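Peroxiredoxin (Mycobacterium tuberculosis, PDB 5EPF) reduces hydrogen peroxide and organic hydroperoxides to water and alcohols as a thiol-specific peroxidase, protecting the cell against oxidative stress. Local coordinates at residues A[64-69]-A[151-156]; A[71-76]-A[93-98]. All coordinates share one frame; numbering follows the deposited sequence. Where two conformers were deposited one is given.

Contact 1 and contact 2 are both buried but differ in chemistry. Residues 64-69 and 151-156 pair two helices on one side of the thioredoxin-fold sheet, near the periphery, with their centre about 14 Å from the centre of the chain; no hydrogen bond crosses between them. Residues 71-76 and 93-98 lie about 7 Å from that centre and join parallel strands through two backbone hydrogen bonds, with a salt bridge added at one end. The contacts meet where helix 63-68 leads through a short connection into strand 72-77: Leu156 CD1 packs on Ala71 CB at 3.6 Å, and the Phe66 ring packs on Arg73, its CD2 being 3.6 Å from Arg73 CD.

Contact 1: residues A[64-69]-A[151-156]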
ATOM      1  N   LYS A  64       9.015   2.132  13.623  1.00 15.64           N
ATOM      2  CA  LYS A  64       8.716   2.703  14.936  1.00 17.49           C
ATOM      3  C   LYS A  64       7.880   3.973  14.819  1.00 16.68           C
ATOM      4  O   LYS A  64       6.987   4.209  15.640  1.00 18.07           O
ATOM      5  CB  LYS A  64      10.002   2.934  15.731  1.00 20.16           C
ATOM      6  CG  LYS A  64      10.686   1.620  16.137  1.00 23.58           C
ATOM      7  CD  LYS A  64      11.850   1.824  17.098  1.00 26.58           C
ATOM      8  CE  LYS A  64      12.843   2.844  16.571  1.00 29.04           C
ATOM      9  NZ  LYS A  64      13.797   3.268  17.647  1.00 31.42           N
ATOM     10  N   GLU A  65       8.142   4.788  13.791  1.00 15.14           N
ATOM     11  CA  GLU A  65       7.402   6.032  13.596  1.00 14.29           C
ATOM     12  C   GLU A  65       5.936   5.767  13.260  1.00 12.35           C
ATOM     13  O   GLU A  65       5.034   6.461  13.758  1.00 12.61           O
ATOM     14  CB  GLU A  65       8.066   6.858  12.502  1.00 14.48           C
ATOM     15  CG  GLU A  65       9.443   7.430  12.860  1.00 16.39           C
ATOM     16  CD  GLU A  65      10.617   6.450  12.745  1.00 18.27           C
ATOM     17  OE1 GLU A  65      10.440   5.238  12.497  1.00 19.06           O
ATOM     18  OE2 GLU A  65      11.754   6.916  12.914  1.00 20.83           O
ATOM     19  N   PHE A  66       5.671   4.772  12.414  1.00 10.67           N
ATOM     20  CA  PHE A  66       4.280   4.425  12.139  1.00 10.89           C
ATOM     21  C   PHE A  66       3.606   3.842  13.370  1.00 12.62           C
ATOM     22  O   PHE A  66       2.450   4.159  13.654  1.00 12.95           O
ATOM     23  CB  PHE A  66       4.146   3.544  10.892  1.00 11.65           C
ATOM     24  CG  PHE A  66       4.303   4.317   9.608  1.00 11.35           C
ATOM     25  CD1 PHE A  66       3.281   5.142   9.153  1.00 12.64           C
ATOM     26  CD2 PHE A  66       5.474   4.257   8.875  1.00 11.59           C
ATOM     27  CE1 PHE A  66       3.431   5.899   7.973  1.00 13.31           C
ATOM     28  CE2 PHE A  66       5.627   4.999   7.701  1.00 11.90           C
ATOM     29  CZ  PHE A  66       4.592   5.819   7.247  1.00 12.48           C
ATOM     30  N   ALA A  67       4.325   3.037  14.150  1.00 14.46           N
ATOM     31  CA  ALA A  67       3.743   2.520  15.383  1.00 17.03           C
ATOM     32  C   ALA A  67       3.413   3.644  16.363  1.00 18.14           C
ATOM     33  O   ALA A  67       2.398   3.580  17.065  1.00 18.70           O
ATOM     34  CB  ALA A  67       4.662   1.477  16.005  1.00 18.20           C
ATOM     35  N   GLU A  68       4.236   4.696  16.403  1.00 19.55           N
ATOM     36  CA  GLU A  68       3.969   5.800  17.326  1.00 22.21           C
ATOM     37  C   GLU A  68       2.643   6.492  17.028  1.00 20.84           C
ATOM     38  O   GLU A  68       1.981   6.980  17.954  1.00 21.51           O
ATOM     39  CB  GLU A  68       5.099   6.825  17.304  1.00 25.78           C
ATOM     40  CG  GLU A  68       4.966   7.820  18.459  1.00 29.88           C
ATOM     41  CD  GLU A  68       5.614   9.164  18.195  1.00 33.63           C
ATOM     42  OE1 GLU A  68       6.355   9.296  17.198  1.00 34.59           O
ATOM     43  OE2 GLU A  68       5.386  10.088  19.010  1.00 35.68           O
ATOM     44  N   VAL A  69       2.248   6.566  15.756  1.00 18.37           N
ATOM     45  CA  VAL A  69       0.969   7.169  15.387  1.00 17.83           C
ATOM     46  C   VAL A  69      -0.104   6.099  15.255  1.00 17.71           C
ATOM     47  O   VAL A  69      -1.191   6.368  14.737  1.00 18.60           O
ATOM     48  CB  VAL A  69       1.058   8.052  14.124  1.00 17.69           C
ATOM     49  CG1 VAL A  69       1.873   9.311  14.410  1.00 19.39           C
ATOM     50  CG2 VAL A  69       1.632   7.276  12.941  1.00 16.13           C
ATOM     51  N   LYS A 151       5.254  11.649   3.431  1.00  8.17           N
ATOM     52  CA  LYS A 151       4.012  12.420   3.432  1.00  8.92           C
ATOM     53  C   LYS A 151       2.926  11.704   4.211  1.00  8.31           C
ATOM     54  O   LYS A 151       2.155  12.344   4.929  1.00  9.24           O
ATOM     55  CB  LYS A 151       3.542  12.718   2.005  1.00  9.89           C
ATOM     56  CG  LYS A 151       4.403  13.721   1.298  1.00 10.86           C
ATOM     57  CD  LYS A 151       4.146  13.757  -0.193  1.00 12.08           C
ATOM     58  CE  LYS A 151       2.725  14.175  -0.567  1.00 14.26           C
ATOM     59  NZ  LYS A 151       2.449  15.587  -0.221  1.00 16.36           N
ATOM     60  N   ALA A 152       2.863  10.376   4.102  1.00  7.43           N
ATOM     61  CA  ALA A 152       1.882   9.624   4.870  1.00  7.70           C
ATOM     62  C   ALA A 152       2.105   9.813   6.362  1.00  8.28           C
ATOM     63  O   ALA A 152       1.159  10.084   7.116  1.00  8.87           O
ATOM     64  CB  ALA A 152       1.952   8.149   4.503  1.00  8.27           C
ATOM     65  N   LEU A 153       3.360   9.707   6.803  1.00  8.86           N
ATOM     66  CA  LEU A 153       3.669   9.893   8.214  1.00 10.07           C
ATOM     67  C   LEU A 153       3.342  11.312   8.664  1.00 10.44           C
ATOM     68  O   LEU A 153       2.777  11.508   9.750  1.00 11.45           O
ATOM     69  CB  LEU A 153       5.134   9.527   8.475  1.00 11.40           C
ATOM     70  CG  LEU A 153       5.644   9.624   9.905  1.00 13.40           C
ATOM     71  CD1 LEU A 153       4.855   8.689  10.819  1.00 14.40           C
ATOM     72  CD2 LEU A 153       7.147   9.342   9.981  1.00 14.43           C
ATOM     73  N   ALA A 154       3.657  12.320   7.835  1.00  9.66           N
ATOM     74  CA  ALA A 154       3.354  13.697   8.235  1.00 11.96           C
ATOM     75  C   ALA A 154       1.846  13.927   8.346  1.00 10.72           C
ATOM     76  O   ALA A 154       1.379  14.606   9.269  1.00 11.89           O
ATOM     77  CB  ALA A 154       4.013  14.693   7.280  1.00 13.26           C
ATOM     78  N   THR A 155       1.061  13.349   7.432  1.00  9.45           N
ATOM     79  CA  THR A 155      -0.390  13.456   7.540  1.00  9.82           C
ATOM     80  C   THR A 155      -0.898  12.822   8.826  1.00  9.41           C
ATOM     81  O   THR A 155      -1.745  13.402   9.531  1.00 10.86           O
ATOM     82  CB  THR A 155      -1.033  12.802   6.331  1.00 10.14           C
ATOM     83  OG1 THR A 155      -0.754  13.617   5.186  1.00 11.59           O
ATOM     84  CG2 THR A 155      -2.541  12.662   6.548  1.00 12.05           C
ATOM     85  N   LEU A 156      -0.388  11.638   9.164  1.00  8.34           N
ATOM     86  CA  LEU A 156      -0.843  10.970  10.379  1.00  9.73           C
ATOM     87  C   LEU A 156      -0.432  11.748  11.631  1.00 10.49           C
ATOM     88  O   LEU A 156      -1.211  11.859  12.590  1.00 10.93           O
ATOM     89  CB  LEU A 156      -0.292   9.541  10.398  1.00  9.86           C
ATOM     90  CG  LEU A 156      -0.896   8.672   9.296  1.00 10.08           C
ATOM     91  CD1 LEU A 156      -0.044   7.434   9.006  1.00 11.88           C
ATOM     92  CD2 LEU A 156      -2.340   8.278   9.670  1.00 11.32           C
TER
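The ring of Phe66 has Leu153 CD1 over one face, 4.2 Å above the plane and displaced toward the rim, while Leu156 CD1 lies in the ring plane at its edge and Ala152 CB sits near that plane. These residues join helix 63-68 to helix 145-158, two helices packed on the same side of the central sheet of the thioredoxin fold. The axes of segments 64-68 and 151-156 approach to 10.3 Å and their directions differ by 25°, so the two segments run in nearly the same direction.

Phe66 reaches across with the far end of its ring. Its chi1 of -76° sets CG anti to the carbonyl carbon, and the ring then extends until Phe66 CZ is 3.9 Å from Leu153 CB and Phe66 CE1 is 3.9 Å from Leu156 CD1. Leu153 branches between two neighbours: CD2 lies 3.7 Å from Glu65 CB, whereas CD1 is 4.1 Å from Val69 CG2. Glu65 thus contributes the aliphatic base of its side chain, and the bend at chi2 (80°) leads its carboxylate away from the opposite helix. Beneath the pair, Phe66, Ala152 and Leu156 all touch Val40 of strand 39-43, which places the seam against the sheet. Val69, the first residue to leave helical geometry, closes the contact by placing CG2 3.9 Å from Leu156 CB.

Contact 2: residues A[71-76]-A[93-98]; sequences ASRVGI and FDYPLL
A beta-alpha-beta unit, strand 72-77, helix 81-91 and strand 97-99, brings these segments together as parallel neighbours in the thioredoxin-fold sheet. Gly75 pairs with Leu97 and Ile76 with Leu98. Gly75 supplies both backbone bonds: its N donates to Pro96 O at 3.0 Å, and its O accepts from Leu98 N at 2.8 Å in a nearly straight bond (171°). Ahead of the pairing, Arg73, its chain bent at chi3, grips the Asp94 carboxylate end-on. Arg73 NH2 meets Asp94 OD2 at 2.7 Å, in the guanidinium plane but from above the carboxylate plane; Arg73 NH1 reaches Asp94 OD1 at 3.0 Å, less straight at 136°. The two planes are 65° apart. Tyr95 CD2 lies 3.6 Å above one face of the Arg73 guanidinium, displaced toward its rim, while Phe93 CB and Arg73 CB flank opposite faces of the Tyr95 ring. On the opposite side of the sheet from Arg73, Val74 CG1 packs on Leu98 CG at 3.7 Å. Backbone carbonyls of helix 50-61 take up Arg73 NH1 (Phe59 O) and Tyr95 OH (Ala56 O). Leu97 packs on helix 81-91, its side chain about 9 Å from that of Cys52, the probable peroxidatic cysteine, and strand 39-43 flanks strand 72-77 on its other edge.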
ATOM      1  N   ALA A  71      -0.497   3.491  13.321  1.00 13.86           N
ATOM      2  CA  ALA A  71      -0.896   3.272  11.942  1.00 12.66           C
ATOM      3  C   ALA A  71      -0.073   2.121  11.394  1.00 12.79           C
ATOM      4  O   ALA A  71       1.021   1.833  11.884  1.00 15.98           O
ATOM      5  CB  ALA A  71      -0.681   4.534  11.091  1.00 12.18           C
ATOM      6  N   SER A  72      -0.592   1.471  10.365  0.54 12.13           N
ATOM      7  CA  SER A  72       0.111   0.347   9.781  0.54 11.78           C
ATOM      8  C   SER A  72       0.301   0.527   8.278  0.54 11.17           C
ATOM      9  O   SER A  72      -0.428   1.247   7.602  0.54 13.34           O
ATOM     10  CB  SER A  72      -0.616  -0.949  10.071  0.54 11.95           C
ATOM     11  OG  SER A  72      -1.827  -0.969   9.360  0.54 10.94           O
ATOM     12  N   ARG A  73       1.311  -0.149   7.780  1.00  8.84           N
ATOM     13  CA  ARG A  73       1.773  -0.062   6.403  1.00  9.42           C
ATOM     14  C   ARG A  73       1.377  -1.350   5.695  1.00  7.62           C
ATOM     15  O   ARG A  73       1.549  -2.432   6.249  1.00  8.68           O
ATOM     16  CB  ARG A  73       3.325  -0.005   6.425  1.00 13.09           C
ATOM     17  CG  ARG A  73       3.909   1.119   7.304  1.00 13.95           C
ATOM     18  CD  ARG A  73       5.309   0.791   7.789  1.00 14.14           C
ATOM     19  NE  ARG A  73       5.221  -0.238   8.788  1.00 16.57           N
ATOM     20  CZ  ARG A  73       6.219  -1.014   9.160  1.00 13.85           C
ATOM     21  NH1 ARG A  73       7.457  -0.842   8.701  1.00 12.82           N
ATOM     22  NH2 ARG A  73       5.979  -1.938  10.060  1.00 15.75           N
ATOM     23  N   VAL A  74       0.869  -1.244   4.470  1.00  6.72           N
ATOM     24  CA  VAL A  74       0.496  -2.404   3.661  1.00  6.54           C
ATOM     25  C   VAL A  74       0.898  -2.114   2.220  1.00  5.45           C
ATOM     26  O   VAL A  74       0.399  -1.158   1.612  1.00  6.48           O
ATOM     27  CB  VAL A  74      -1.010  -2.717   3.716  1.00  7.62           C
ATOM     28  CG1 VAL A  74      -1.361  -3.895   2.797  1.00  7.99           C
ATOM     29  CG2 VAL A  74      -1.464  -3.006   5.154  1.00  8.74           C
ATOM     30  N   GLY A  75       1.812  -2.932   1.653  1.00  6.21           N
ATOM     31  CA  GLY A  75       2.146  -2.802   0.244  1.00  6.62           C
ATOM     32  C   GLY A  75       1.199  -3.616  -0.610  1.00  6.30           C
ATOM     33  O   GLY A  75       0.618  -4.593  -0.139  1.00  7.72           O
ATOM     34  N   ILE A  76       1.057  -3.233  -1.877  1.00  6.80           N
ATOM     35  CA  ILE A  76       0.152  -3.937  -2.782  1.00  6.85           C
ATOM     36  C   ILE A  76       0.639  -3.756  -4.210  1.00  7.19           C
ATOM     37  O   ILE A  76       1.070  -2.665  -4.611  1.00  7.24           O
ATOM     38  CB  ILE A  76      -1.314  -3.475  -2.576  1.00  6.97           C
ATOM     39  CG1 ILE A  76      -2.288  -4.180  -3.533  1.00  7.89           C
ATOM     40  CG2 ILE A  76      -1.435  -1.949  -2.640  1.00  7.73           C
ATOM     41  CD1 ILE A  76      -3.754  -3.914  -3.203  1.00  9.35           C
ATOM     42  N   PHE A  93      10.795  -7.317   5.405  1.00 10.09           N
ATOM     43  CA  PHE A  93       9.653  -6.443   5.662  1.00 10.38           C
ATOM     44  C   PHE A  93       8.840  -6.945   6.842  1.00 12.04           C
ATOM     45  O   PHE A  93       8.506  -8.128   6.930  1.00 13.48           O
ATOM     46  CB  PHE A  93       8.743  -6.339   4.441  1.00  9.86           C
ATOM     47  CG  PHE A  93       9.355  -5.612   3.282  1.00  9.73           C
ATOM     48  CD1 PHE A  93       8.926  -5.879   1.992  1.00 10.18           C
ATOM     49  CD2 PHE A  93      10.370  -4.676   3.472  1.00 10.39           C
ATOM     50  CE1 PHE A  93       9.484  -5.222   0.913  1.00 10.20           C
ATOM     51  CE2 PHE A  93      10.922  -4.017   2.391  1.00 10.16           C
ATOM     52  CZ  PHE A  93      10.487  -4.296   1.117  1.00  9.98           C
ATOM     53  N   ASP A  94       8.502  -6.026   7.739  1.00 11.64           N
ATOM     54  CA  ASP A  94       7.708  -6.332   8.924  1.00 11.92           C
ATOM     55  C   ASP A  94       6.250  -5.928   8.736  1.00 12.13           C
ATOM     56  O   ASP A  94       5.641  -5.394   9.662  1.00 15.12           O
ATOM     57  CB  ASP A  94       8.309  -5.632  10.146  1.00 12.76           C
ATOM     58  CG  ASP A  94       8.304  -4.111  10.014  1.00 14.60           C
ATOM     59  OD1 ASP A  94       8.601  -3.581   8.915  1.00 14.08           O
ATOM     60  OD2 ASP A  94       7.989  -3.448  11.027  1.00 17.97           O
ATOM     61  N   TYR A  95       5.685  -6.146   7.552  1.00  9.48           N
ATOM     62  CA  TYR A  95       4.327  -5.713   7.248  1.00  8.30           C
ATOM     63  C   TYR A  95       3.810  -6.534   6.067  1.00  7.75           C
ATOM     64  O   TYR A  95       4.593  -7.173   5.350  1.00  8.34           O
ATOM     65  CB  TYR A  95       4.273  -4.196   6.968  1.00  7.73           C
ATOM     66  CG  TYR A  95       5.196  -3.708   5.863  1.00  6.58           C
ATOM     67  CD1 TYR A  95       4.787  -3.730   4.530  1.00  7.89           C
ATOM     68  CD2 TYR A  95       6.474  -3.193   6.151  1.00  7.35           C
ATOM     69  CE1 TYR A  95       5.600  -3.296   3.521  1.00  7.54           C
ATOM     70  CE2 TYR A  95       7.308  -2.746   5.122  1.00  7.45           C
ATOM     71  CZ  TYR A  95       6.868  -2.802   3.808  1.00  6.83           C
ATOM     72  OH  TYR A  95       7.644  -2.351   2.761  1.00  8.00           O
ATOM     73  N   PRO A  96       2.504  -6.506   5.811  1.00  8.25           N
ATOM     74  CA  PRO A  96       1.940  -7.295   4.710  1.00  8.17           C
ATOM     75  C   PRO A  96       2.207  -6.695   3.334  1.00  6.97           C
ATOM     76  O   PRO A  96       2.168  -5.473   3.140  1.00  8.03           O
ATOM     77  CB  PRO A  96       0.432  -7.287   5.015  1.00  8.79           C
ATOM     78  CG  PRO A  96       0.309  -6.848   6.459  1.00  8.95           C
ATOM     79  CD  PRO A  96       1.444  -5.879   6.628  1.00  8.78           C
ATOM     80  N   LEU A  97       2.444  -7.589   2.373  1.00  7.84           N
ATOM     81  CA  LEU A  97       2.402  -7.277   0.946  1.00  7.55           C
ATOM     82  C   LEU A  97       1.249  -8.071   0.358  1.00  7.64           C
ATOM     83  O   LEU A  97       1.241  -9.304   0.462  1.00  9.40           O
ATOM     84  CB  LEU A  97       3.689  -7.699   0.239  1.00  7.48           C
ATOM     85  CG  LEU A  97       4.993  -7.049   0.701  1.00  7.26           C
ATOM     86  CD1 LEU A  97       6.129  -7.548  -0.173  1.00  9.07           C
ATOM     87  CD2 LEU A  97       4.933  -5.522   0.642  1.00  8.15           C
ATOM     88  N   LEU A  98       0.280  -7.378  -0.244  1.00  7.63           N
ATOM     89  CA  LEU A  98      -0.887  -8.020  -0.829  1.00  7.91           C
ATOM     90  C   LEU A  98      -0.683  -8.238  -2.323  1.00  7.34           C
ATOM     91  O   LEU A  98      -0.107  -7.391  -3.025  1.00  7.96           O
ATOM     92  CB  LEU A  98      -2.149  -7.185  -0.601  1.00  8.25           C
ATOM     93  CG  LEU A  98      -2.452  -6.827   0.859  1.00  9.25           C
ATOM     94  CD1 LEU A  98      -3.761  -6.052   0.914  1.00  9.88           C
ATOM     95  CD2 LEU A  98      -2.502  -8.078   1.740  1.00 10.29           C
TER